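Local coordinates for PUA domain-containing protein (Pyrococcus horikoshii, PDB 3D79) that is of unknown function but carries a PUA domain and probably binds RNA, at residues E57-N62 against F67-D72. Sequence-based numbering, arbitrary orientation.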
loop_
_atom_site.group_PDB
_atom_site.type_symbol
_atom_site.label_atom_id
_atom_site.label_comp_id
_atom_site.label_asym_id
_atom_site.label_seq_id
_atom_site.Cartn_x
_atom_site.Cartn_y
_atom_site.Cartn_z
ATOM N N GLU A 57 -1.109 -0.939 -13.693
ATOM C CA GLU A 57 -1.296 -2.375 -13.866
ATOM C C GLU A 57 -1.633 -3.029 -12.532
ATOM O O GLU A 57 -1.280 -2.510 -11.476
ATOM C CB GLU A 57 -0.034 -3.018 -14.434
ATOM C CG GLU A 57 0.305 -2.623 -15.866
ATOM C CD GLU A 57 1.753 -2.919 -16.191
ATOM O OE1 GLU A 57 2.640 -2.294 -15.566
ATOM O OE2 GLU A 57 2.004 -3.780 -17.058
ATOM N N ILE A 58 -2.319 -4.167 -12.610
ATOM C CA ILE A 58 -2.626 -5.006 -11.452
ATOM C C ILE A 58 -1.803 -6.290 -11.563
ATOM O O ILE A 58 -1.826 -6.966 -12.590
ATOM C CB ILE A 58 -4.150 -5.335 -11.381
ATOM C CG1 ILE A 58 -5.002 -4.050 -11.374
ATOM C CG2 ILE A 58 -4.490 -6.266 -10.188
ATOM C CD1 ILE A 58 -4.709 -3.072 -10.236
ATOM N N ILE A 59 -1.048 -6.602 -10.516
ATOM C CA ILE A 59 -0.239 -7.815 -10.501
ATOM C C ILE A 59 -0.962 -8.870 -9.669
ATOM O O ILE A 59 -1.273 -8.633 -8.498
ATOM C CB ILE A 59 1.171 -7.570 -9.910
ATOM C CG1 ILE A 59 1.889 -6.413 -10.626
ATOM C CG2 ILE A 59 2.004 -8.867 -9.931
ATOM C CD1 ILE A 59 2.238 -6.689 -12.083
ATOM N N LEU A 60 -1.222 -10.020 -10.288
ATOM C CA LEU A 60 -1.912 -11.130 -9.645
ATOM C C LEU A 60 -0.923 -12.221 -9.275
ATOM O O LEU A 60 -0.055 -12.568 -10.074
ATOM C CB LEU A 60 -2.999 -11.704 -10.560
ATOM C CG LEU A 60 -4.163 -10.763 -10.916
ATOM C CD1 LEU A 60 -3.885 -10.042 -12.231
ATOM C CD2 LEU A 60 -5.485 -11.524 -10.978
ATOM N N VAL A 61 -1.053 -12.743 -8.060
ATOM C CA VAL A 61 -0.212 -13.839 -7.585
ATOM C C VAL A 61 -1.125 -15.034 -7.358
ATOM O O VAL A 61 -2.005 -14.990 -6.498
ATOM C CB VAL A 61 0.538 -13.473 -6.288
ATOM C CG1 VAL A 61 1.458 -14.610 -5.865
ATOM C CG2 VAL A 61 1.348 -12.198 -6.484
ATOM N N ASN A 62 -0.913 -16.088 -8.145
ATOM C CA ASN A 62 -1.803 -17.255 -8.159
ATOM C C ASN A 62 -3.274 -16.834 -8.236
ATOM O O ASN A 62 -4.118 -17.276 -7.443
ATOM C CB ASN A 62 -1.508 -18.178 -6.969
ATOM C CG ASN A 62 -0.048 -18.591 -6.908
ATOM O OD1 ASN A 62 0.574 -18.874 -7.936
ATOM N ND2 ASN A 62 0.509 -18.619 -5.704
ATOM N N PHE A 67 -0.833 -6.565 -6.172
ATOM C CA PHE A 67 -0.078 -5.312 -6.249
ATOM C C PHE A 67 -0.549 -4.373 -7.337
ATOM O O PHE A 67 -1.072 -4.804 -8.370
ATOM C CB PHE A 67 1.413 -5.579 -6.485
ATOM C CG PHE A 67 1.958 -6.708 -5.675
ATOM C CD1 PHE A 67 2.084 -6.588 -4.295
ATOM C CD2 PHE A 67 2.329 -7.901 -6.288
ATOM C CE1 PHE A 67 2.584 -7.652 -3.527
ATOM C CE2 PHE A 67 2.832 -8.961 -5.534
ATOM C CZ PHE A 67 2.946 -8.842 -4.151
ATOM N N ILE A 68 -0.335 -3.086 -7.083
ATOM C CA ILE A 68 -0.417 -2.054 -8.112
ATOM C C ILE A 68 0.964 -1.922 -8.738
ATOM O O ILE A 68 1.975 -2.049 -8.050
ATOM C CB ILE A 68 -0.888 -0.695 -7.507
ATOM C CG1 ILE A 68 -1.379 0.261 -8.602
ATOM C CG2 ILE A 68 0.194 -0.046 -6.641
ATOM C CD1 ILE A 68 -2.272 1.371 -8.044
ATOM N N ARG A 69 1.020 -1.699 -10.046
ATOM C CA ARG A 69 2.287 -1.345 -10.665
ATOM C C ARG A 69 2.139 -0.038 -11.425
ATOM O O ARG A 69 1.211 0.130 -12.218
ATOM C CB ARG A 69 2.841 -2.456 -11.564
ATOM C CG ARG A 69 4.236 -2.124 -12.123
ATOM C CD ARG A 69 4.963 -3.340 -12.680
ATOM N NE ARG A 69 4.367 -3.843 -13.915
ATOM C CZ ARG A 69 4.853 -4.858 -14.627
ATOM N NH1 ARG A 69 5.955 -5.491 -14.236
ATOM N NH2 ARG A 69 4.239 -5.242 -15.738
ATOM N N ARG A 70 3.035 0.891 -11.111
ATOM C CA ARG A 70 3.171 2.151 -11.826
ATOM C C ARG A 70 4.589 2.159 -12.369
ATOM O O ARG A 70 5.552 2.175 -11.593
ATOM C CB ARG A 70 2.944 3.327 -10.882
ATOM C CG ARG A 70 1.493 3.518 -10.466
ATOM C CD ARG A 70 0.789 4.536 -11.355
ATOM N NE ARG A 70 -0.664 4.465 -11.218
ATOM C CZ ARG A 70 -1.387 5.245 -10.423
ATOM N NH1 ARG A 70 -2.704 5.091 -10.374
ATOM N NH2 ARG A 70 -0.799 6.173 -9.676
ATOM N N LYS A 71 4.698 2.146 -13.697
ATOM C CA LYS A 71 5.945 1.852 -14.426
ATOM C C LYS A 71 6.620 0.550 -13.982
ATOM O O LYS A 71 6.141 -0.534 -14.332
ATOM C CB LYS A 71 6.919 3.057 -14.494
ATOM C CG LYS A 71 6.926 4.021 -13.299
ATOM C CD LYS A 71 8.100 3.783 -12.341
ATOM C CE LYS A 71 9.300 4.693 -12.648
ATOM N NZ LYS A 71 10.033 4.313 -13.901
ATOM N N ASP A 72 7.701 0.640 -13.213
ATOM C CA ASP A 72 8.379 -0.561 -12.734
ATOM C C ASP A 72 8.291 -0.719 -11.216
ATOM O O ASP A 72 8.897 -1.636 -10.649
ATOM C CB ASP A 72 9.840 -0.599 -13.213
ATOM C CG ASP A 72 10.720 0.427 -12.519
ATOM O OD1 ASP A 72 11.922 0.142 -12.322
ATOM O OD2 ASP A 72 10.223 1.517 -12.175
HETATM O O HOH W 1 2.410 0.428 -14.893
HETATM O O HOH W 2 5.286 -1.691 -16.714
#
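Arg69 and Glu57 form a two-pronged salt bridge, Arg69 NE donating to Glu57 OE1 at 2.8 Å and Arg69 NH2 to Glu57 OE2 at 3.0 Å. The carboxylate and guanidinium planes stand 35° apart, and both oxygens are met from above the carboxylate plane. With CG anti to the backbone N (chi1 -175°) and the chain bent at chi3, Arg69 brings its guanidinium alongside the neighbouring strand. Ile59 CD1 lies over one face of that group, 4.0 Å from Arg69 NE, and an ordered water lies over the other, linking Glu57 OE1 to Lys71 O. Replacing this arginine by an alanine would probably leave the Glu57 carboxylate without its countercharge here and open a gap beside Ile59 CD1. Farther along, Ile59 CG2 reaches the ring edge of Phe67, 3.8 Å from Phe67 CD2, while Val61 CG2 comes obliquely to Phe67 CE2 at 3.7 Å; branched aliphatic residues and a flat ring suit this buried end, a charged pair the partly exposed one. Strands 56-61 and 64-70 form a beta hairpin in the antiparallel sheet of the Pre-PUA-like domain. Glu57-Arg69 and Ile59-Phe67 are its hydrogen-bonded pairs here, the nearly straight Ile59 N to Phe67 O bond measuring 2.8 Å. Ile58-Ile68, the non-hydrogen-bonded pair between them, sends its side chains to the other face, against Ile173 of helix 172-177. Helix 18-32 covers the sheet face that carries Ile59 and Phe67, Ile24 touching both and Leu28 touching Phe67.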